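PDB 1ZXT: functional macrophage inflammatory protein 1-alpha homolog from Human herpesvirus 8, which acts as a virus-encoded CC chemokine, binding CCR chemokine receptors, probably those of the host. Local coordinates for residues T7-C12 with S32-K37; K26-T31 with Q61-L66; P38-L43 with A52-N57. All coordinates share one frame; numbering follows the deposited sequence.

Contact 1 of 3, residues T7-C12 with S32-K37; sequences TPNSCC and SPACPK
The carboxamide of N9 lies with one face against S32 and A34 of the S32-C35 turn. A34 CB sits over that face, 3.5 Å from N9 ND2, and S32 OG comes over the same face, 3.6 Å from N9 OD1; neither partner meets the amide at its edge. With N9 CG beside its own backbone N (chi1 -63°), the side chain reaches down onto the turn. Next along the chain is the signature of the CC chemokines, two adjacent cysteines. C11 is joined to C35 through a disulfide with chi3 near -86°, so the segment before strand 25-30 is tied to the loop between strands 25-30 and 40-44. The neighbouring C12 makes its own disulfide, to C51. Backbone support at the link is modest: S32 N gives a weak hydrogen bond to S10 O, and the same oxygen lies 3.2 Å from C35 SG. The receiving loop has its own internal bonds. Residues 32 to 35 form a type I turn, closed by C35 N to S32 O, and S32 OG accepts from A34 N at 3.0 Å in an ST turn. Beyond the disulfide the two segments are joined by water: two molecules bridge C12 and K37. One accepts from C12 N and donates to K37 O; the second donates to that same K37 O and, at 2.7 Å, to C12 O.

Contact 2 of 3, residues K26-T31 with Q61-L66; sequences KEWYPT and QLMQRL
W28 and M63 form the tight part of this contact, the indole lying flat under the methionine. M63 CG rides 4.0 Å above the ring plane, and farther out the methyl CE stands over the six-membered ring, 3.7 Å from its centroid and 17° off the normal, a CH-pi contact. The sulfur between them is also above that face but more distant, with SD 4.7 Å from the same centroid, so this is a Met-aromatic contact in which the methyl does the closest touching. The bend at the last torsion of M63 (chi3 63°) is what folds CE back down onto the ring. At the pyrrole end, L66 O lies at the indole edge, in its plane, 3.5 Å from W28 NE1, while M63 O is 3.3 Å from the same nitrogen; M63 O comes from the helix and L66 O from the chain that follows it, and L66 N bonds back to M63 O. This is the chemokine arrangement of a C-terminal helix laid across a three-stranded antiparallel sheet, W28 reaching up from the first strand to meet the helix. V40 of the middle strand also touches both W28 and M63, and the W28 backbone pairs with P67 and I69 as the chain leaves the helix. Toward the start of the strand the fit slackens. L66 CB still packs on W28 CD1 at 3.8 Å, but L66 CD2 merely skirts the backbone, 4.1 Å from K26 O. Here K26 and E27 both face L43 in a classic beta bulge, their side chains leaving the backbone away from segment 61-66, and E27 packs on L43 and I69. K26 is exposed, its NZ in a long salt bridge to E27 OE1, 3.9 Å.

Contact 3 of 3, residues P38-L43 with A52-N57; sequences PGVILL and ADPSKN
A52, V40 and P54 carry most of this contact. A52 and V40 are an antiparallel hydrogen-bonded pair: V40 N donates to A52 O at 3.0 Å, and A52 N returns the bond to V40 O at 2.9 Å. This rung closes the end of the pairing between strands 40-44 and 49-52 in the chemokine Greek key sheet. Their side chains share the face of the sheet that the C-terminal helix covers, and V59 of that helix touches both. The methyl of A52 touches L42 CD1 at 3.9 Å and V40 CG2 at 4.1 Å. V40 splits its branches between two partners. CG1, beside the backbone N (chi1 -59°), goes to the P54 ring, 3.9 Å from P54 CB, whereas CG2 leans over the pair and lies 3.5 Å from A52 O. The two side chains of V40 and P54 run past each other in opposite senses. P54 also turns its other end to the incoming loop, with CD 3.4 Å from P38 O and against G39 CA. Around the proline, D53 and S55 supply the polar bonds of the turn. D53 to K56 make a type I turn that leads to helix 57-64, and D53 OD1 accepts from S55 N in an Asx turn, the N-H coming from above the carboxylate plane, 56° out of it. A water bridges D53 OD1 to P38 O. V40, L42 and A52 thus face the helix, and across the contact the joining forces are two backbone bonds, apolar packing and one water, while the D53 carboxylate bonds to S55 N of its own turn and to that water.

Contacts 2 and 3 share the sheet: strands 25-30 and 40-44 are neighbours in it, joined by probable hydrogen bonds from Y29 O to I41 N and K26 N to L43 O, and contact 3 is nested within the loop that contact 2 closes. Their centres are about 8 Å apart. Contact 3 is partly buried and mixes backbone pairing with aliphatic packing; contact 2, a surface contact, rests on an aromatic ring and a methionine, with no clear hydrogen bond across it. Contact 1 is also a surface contact, about 17 Å from contact 2, centre to centre, where a covalent disulfide adds to the packing. C12 connects it to the others, its SG touching T31 and I41.

Contact 1 of 3, residues T7-C12 with S32-K37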
# COMPACT_ATOMS: atom_id res chain seq x y z
N THR A 7 -4.62 18.28 8.20
CA THR A 7 -3.84 17.15 8.51
C THR A 7 -2.82 16.80 7.43
O THR A 7 -3.05 17.01 6.21
CB THR A 7 -4.71 15.86 8.64
OG1 THR A 7 -5.64 15.72 7.53
CG2 THR A 7 -5.56 15.94 9.79
N PRO A 8 -1.72 16.20 7.83
CA PRO A 8 -0.77 15.72 6.85
C PRO A 8 -1.32 14.51 6.16
O PRO A 8 -2.29 13.91 6.66
CB PRO A 8 0.46 15.37 7.68
CG PRO A 8 -0.16 14.99 9.04
CD PRO A 8 -1.26 16.00 9.25
N ASN A 9 -0.79 14.24 4.96
CA ASN A 9 -1.15 13.12 4.11
C ASN A 9 -0.03 12.13 4.00
O ASN A 9 1.15 12.50 3.93
CB ASN A 9 -1.53 13.63 2.73
CG ASN A 9 -2.75 14.52 2.74
OD1 ASN A 9 -3.73 14.17 3.28
ND2 ASN A 9 -2.66 15.67 2.20
N SER A 10 -0.36 10.84 4.08
CA SER A 10 0.62 9.77 3.97
C SER A 10 0.74 9.36 2.46
O SER A 10 -0.27 9.03 1.84
CB SER A 10 0.19 8.59 4.83
OG SER A 10 1.18 7.59 4.77
N CYS A 11 1.94 9.47 1.90
CA CYS A 11 2.18 9.24 0.48
C CYS A 11 3.42 8.43 0.33
O CYS A 11 4.32 8.44 1.18
CB CYS A 11 2.42 10.54 -0.21
SG CYS A 11 0.97 11.62 -0.14
N CYS A 12 3.46 7.67 -0.73
CA CYS A 12 4.67 7.00 -1.12
C CYS A 12 5.52 7.82 -2.05
O CYS A 12 5.06 8.23 -3.14
CB CYS A 12 4.33 5.70 -1.83
SG CYS A 12 3.53 4.54 -0.74
N SER A 32 -3.26 8.40 0.45
CA SER A 32 -4.19 9.50 0.25
C SER A 32 -4.40 9.89 -1.22
O SER A 32 -3.42 9.93 -2.03
CB SER A 32 -3.60 10.71 0.97
OG SER A 32 -4.45 11.82 0.71
N PRO A 33 -5.62 10.29 -1.60
CA PRO A 33 -5.86 10.79 -2.99
C PRO A 33 -5.11 12.06 -3.24
O PRO A 33 -5.01 12.50 -4.37
CB PRO A 33 -7.36 11.10 -2.97
CG PRO A 33 -7.89 10.27 -1.84
CD PRO A 33 -6.83 10.29 -0.79
N ALA A 34 -4.63 12.70 -2.19
CA ALA A 34 -3.84 14.02 -2.30
C ALA A 34 -2.40 13.79 -2.80
O ALA A 34 -1.68 14.74 -3.27
CB ALA A 34 -3.78 14.68 -0.98
N CYS A 35 -1.98 12.54 -2.78
CA CYS A 35 -0.60 12.22 -3.16
C CYS A 35 -0.35 12.38 -4.66
O CYS A 35 -1.22 12.09 -5.47
CB CYS A 35 -0.31 10.76 -2.73
SG CYS A 35 -0.48 10.46 -0.96
N PRO A 36 0.86 12.81 -5.07
CA PRO A 36 1.15 13.00 -6.50
C PRO A 36 1.13 11.74 -7.29
O PRO A 36 0.59 11.74 -8.36
CB PRO A 36 2.53 13.69 -6.49
CG PRO A 36 3.12 13.10 -5.18
CD PRO A 36 2.00 13.23 -4.22
N LYS A 37 1.64 10.61 -6.78
CA LYS A 37 1.52 9.36 -7.45
C LYS A 37 0.68 8.44 -6.57
O LYS A 37 1.01 8.22 -5.36
CB LYS A 37 2.89 8.72 -7.62
CG LYS A 37 3.72 9.39 -8.52
CD LYS A 37 4.92 8.55 -8.95
CE LYS A 37 5.95 9.38 -9.61
NZ LYS A 37 7.09 8.54 -10.06
O HOH W 1 1.52 7.33 -2.73
O HOH W 2 2.92 9.70 -3.94

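Contact 2 of 3, residues K26-T31 with Q61-L66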
# COMPACT_ATOMS: atom_id res chain seq x y z
N LYS A 26 -0.54 -9.12 5.33
CA LYS A 26 -1.77 -9.08 6.10
C LYS A 26 -2.99 -8.47 5.37
O LYS A 26 -4.06 -9.10 5.35
CB LYS A 26 -1.52 -8.22 7.37
CG LYS A 26 -2.25 -8.60 8.68
CD LYS A 26 -1.97 -7.49 9.74
CE LYS A 26 -2.49 -7.85 11.10
NZ LYS A 26 -3.92 -8.23 11.13
N GLU A 27 -2.81 -7.31 4.76
CA GLU A 27 -3.89 -6.51 4.23
C GLU A 27 -3.28 -5.40 3.41
O GLU A 27 -2.06 -5.23 3.46
CB GLU A 27 -4.70 -5.91 5.36
CG GLU A 27 -3.90 -5.09 6.36
CD GLU A 27 -4.65 -4.84 7.69
OE1 GLU A 27 -5.01 -5.77 8.30
OE2 GLU A 27 -4.83 -3.65 8.06
N TRP A 28 -4.10 -4.60 2.69
CA TRP A 28 -3.64 -3.45 2.01
C TRP A 28 -4.61 -2.28 2.18
O TRP A 28 -5.75 -2.48 2.51
CB TRP A 28 -3.43 -3.71 0.51
CG TRP A 28 -4.71 -3.91 -0.21
CD1 TRP A 28 -5.47 -5.05 -0.26
CD2 TRP A 28 -5.39 -2.93 -0.98
NE1 TRP A 28 -6.56 -4.84 -1.04
CE2 TRP A 28 -6.57 -3.53 -1.46
CE3 TRP A 28 -5.13 -1.55 -1.27
CZ2 TRP A 28 -7.50 -2.86 -2.24
CZ3 TRP A 28 -6.08 -0.85 -2.05
CH2 TRP A 28 -7.27 -1.53 -2.49
N TYR A 29 -4.12 -1.09 1.91
CA TYR A 29 -4.97 0.12 1.85
C TYR A 29 -4.26 1.12 0.97
O TYR A 29 -3.03 1.14 0.86
CB TYR A 29 -5.25 0.70 3.24
CG TYR A 29 -4.03 0.85 4.13
CD1 TYR A 29 -3.64 -0.16 4.97
CD2 TYR A 29 -3.30 2.01 4.17
CE1 TYR A 29 -2.55 -0.06 5.79
CE2 TYR A 29 -2.20 2.15 5.01
CZ TYR A 29 -1.81 1.12 5.80
OH TYR A 29 -0.70 1.24 6.65
N PRO A 30 -5.03 1.98 0.32
CA PRO A 30 -4.44 3.02 -0.54
C PRO A 30 -3.86 4.18 0.29
O PRO A 30 -4.24 4.42 1.43
CB PRO A 30 -5.63 3.49 -1.35
CG PRO A 30 -6.74 3.42 -0.33
CD PRO A 30 -6.50 2.09 0.39
N THR A 31 -2.91 4.90 -0.28
CA THR A 31 -2.45 6.07 0.29
C THR A 31 -3.49 7.19 -0.05
O THR A 31 -4.48 6.94 -0.71
CB THR A 31 -1.03 6.45 -0.22
OG1 THR A 31 -0.98 6.39 -1.66
CG2 THR A 31 -0.03 5.50 0.24
N GLN A 61 -2.43 -7.87 -8.31
CA GLN A 61 -2.73 -9.28 -8.08
C GLN A 61 -2.59 -9.61 -6.63
O GLN A 61 -3.38 -10.37 -6.10
CB GLN A 61 -1.83 -10.17 -8.90
CG GLN A 61 -2.09 -10.05 -10.37
CD GLN A 61 -1.15 -10.98 -11.16
OE1 GLN A 61 -1.29 -12.22 -11.11
NE2 GLN A 61 -0.17 -10.37 -11.87
N LEU A 62 -1.59 -9.03 -5.96
CA LEU A 62 -1.47 -9.19 -4.50
C LEU A 62 -2.63 -8.55 -3.78
O LEU A 62 -3.16 -9.09 -2.82
CB LEU A 62 -0.18 -8.62 -3.97
CG LEU A 62 1.11 -9.36 -4.29
CD1 LEU A 62 2.25 -8.51 -3.83
CD2 LEU A 62 1.15 -10.78 -3.67
N MET A 63 -3.03 -7.37 -4.27
CA MET A 63 -4.13 -6.62 -3.70
C MET A 63 -5.38 -7.51 -3.67
O MET A 63 -6.01 -7.71 -2.64
CB MET A 63 -4.38 -5.37 -4.50
CG MET A 63 -3.44 -4.24 -4.19
SD MET A 63 -3.37 -2.91 -5.38
CE MET A 63 -5.07 -2.34 -5.23
N GLN A 64 -5.69 -8.10 -4.82
CA GLN A 64 -6.79 -9.05 -4.95
C GLN A 64 -6.77 -10.18 -3.92
O GLN A 64 -7.82 -10.62 -3.47
CB GLN A 64 -6.75 -9.67 -6.36
CG GLN A 64 -7.31 -8.73 -7.43
CD GLN A 64 -7.25 -9.31 -8.84
OE1 GLN A 64 -7.23 -10.53 -9.02
NE2 GLN A 64 -7.20 -8.42 -9.84
N ARG A 65 -5.58 -10.69 -3.61
CA ARG A 65 -5.47 -11.79 -2.65
C ARG A 65 -5.57 -11.31 -1.19
O ARG A 65 -5.56 -12.16 -0.31
CB ARG A 65 -4.14 -12.56 -2.77
CG ARG A 65 -3.62 -12.99 -4.15
CD ARG A 65 -4.67 -13.22 -5.18
NE ARG A 65 -4.15 -14.02 -6.28
CZ ARG A 65 -4.87 -14.42 -7.32
NH1 ARG A 65 -6.17 -14.11 -7.41
NH2 ARG A 65 -4.31 -15.15 -8.28
N LEU A 66 -5.64 -9.99 -0.93
CA LEU A 66 -5.54 -9.50 0.45
C LEU A 66 -6.78 -8.73 0.80
O LEU A 66 -7.34 -8.15 -0.07
CB LEU A 66 -4.35 -8.56 0.62
CG LEU A 66 -2.97 -9.21 0.48
CD1 LEU A 66 -1.98 -8.11 0.39
CD2 LEU A 66 -2.70 -10.12 1.67

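Contact 3 of 3, residues P38-L43 with A52-N57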
# COMPACT_ATOMS: atom_id res chain seq x y z
N PRO A 38 -0.39 7.89 -7.10
CA PRO A 38 -1.21 6.95 -6.35
C PRO A 38 -0.43 5.72 -5.87
O PRO A 38 0.39 5.17 -6.61
CB PRO A 38 -2.25 6.55 -7.40
CG PRO A 38 -2.36 7.77 -8.21
CD PRO A 38 -0.93 8.09 -8.44
N GLY A 39 -0.64 5.38 -4.63
CA GLY A 39 0.04 4.29 -3.97
C GLY A 39 -0.89 3.39 -3.24
O GLY A 39 -2.02 3.75 -2.94
N VAL A 40 -0.36 2.26 -2.87
CA VAL A 40 -1.00 1.33 -1.90
C VAL A 40 0.03 0.94 -0.89
O VAL A 40 1.22 0.84 -1.23
CB VAL A 40 -1.70 0.10 -2.54
CG1 VAL A 40 -2.80 0.52 -3.50
CG2 VAL A 40 -0.75 -0.86 -3.20
N ILE A 41 -0.42 0.69 0.33
CA ILE A 41 0.39 0.02 1.34
C ILE A 41 0.07 -1.43 1.39
O ILE A 41 -1.05 -1.79 1.60
CB ILE A 41 0.22 0.68 2.71
CG1 ILE A 41 0.50 2.17 2.63
CG2 ILE A 41 1.02 0.00 3.87
CD1 ILE A 41 1.85 2.52 2.03
N LEU A 42 1.09 -2.28 1.24
CA LEU A 42 0.99 -3.68 1.61
C LEU A 42 1.49 -3.82 3.02
O LEU A 42 2.66 -3.66 3.28
CB LEU A 42 1.80 -4.57 0.70
CG LEU A 42 1.47 -4.38 -0.79
CD1 LEU A 42 2.46 -5.16 -1.62
CD2 LEU A 42 0.04 -4.69 -1.17
N LEU A 43 0.59 -4.11 3.93
CA LEU A 43 0.94 -4.12 5.35
C LEU A 43 1.30 -5.51 5.79
O LEU A 43 0.59 -6.53 5.57
CB LEU A 43 -0.23 -3.57 6.20
CG LEU A 43 0.05 -3.50 7.72
CD1 LEU A 43 0.92 -2.33 7.98
CD2 LEU A 43 -1.26 -3.51 8.52
N ALA A 52 3.74 0.24 -2.55
CA ALA A 52 3.67 -0.45 -3.84
C ALA A 52 2.78 0.33 -4.81
O ALA A 52 1.87 1.04 -4.42
CB ALA A 52 3.19 -1.83 -3.61
N ASP A 53 3.09 0.17 -6.09
CA ASP A 53 2.52 0.90 -7.19
C ASP A 53 1.35 0.17 -7.84
O ASP A 53 1.56 -0.85 -8.53
CB ASP A 53 3.59 1.03 -8.24
CG ASP A 53 3.21 2.00 -9.34
OD1 ASP A 53 2.07 2.49 -9.41
OD2 ASP A 53 4.01 2.30 -10.18
N PRO A 54 0.10 0.65 -7.63
CA PRO A 54 -1.08 -0.04 -8.12
C PRO A 54 -1.23 0.00 -9.63
O PRO A 54 -2.08 -0.72 -10.16
CB PRO A 54 -2.24 0.66 -7.37
CG PRO A 54 -1.74 1.97 -7.10
CD PRO A 54 -0.26 1.83 -6.84
N SER A 55 -0.37 0.74 -10.32
CA SER A 55 -0.28 0.64 -11.78
C SER A 55 0.44 -0.57 -12.28
O SER A 55 0.39 -0.87 -13.50
CB SER A 55 0.39 1.89 -12.33
OG SER A 55 1.78 1.81 -12.22
N LYS A 56 1.06 -1.30 -11.40
CA LYS A 56 1.70 -2.56 -11.74
C LYS A 56 0.81 -3.75 -11.56
O LYS A 56 0.26 -3.97 -10.51
CB LYS A 56 2.95 -2.78 -10.87
CG LYS A 56 4.01 -1.67 -10.94
CD LYS A 56 4.51 -1.46 -12.30
CE LYS A 56 5.84 -0.71 -12.27
NZ LYS A 56 6.42 -0.50 -13.64
N ASN A 57 0.75 -4.58 -12.58
CA ASN A 57 -0.09 -5.76 -12.51
C ASN A 57 0.22 -6.68 -11.31
O ASN A 57 -0.69 -7.21 -10.66
CB ASN A 57 -0.04 -6.53 -13.83
CG ASN A 57 -0.94 -7.71 -13.81
OD1 ASN A 57 -2.12 -7.61 -13.44
ND2 ASN A 57 -0.40 -8.86 -14.17
O HOH W 3 1.04 5.05 -9.04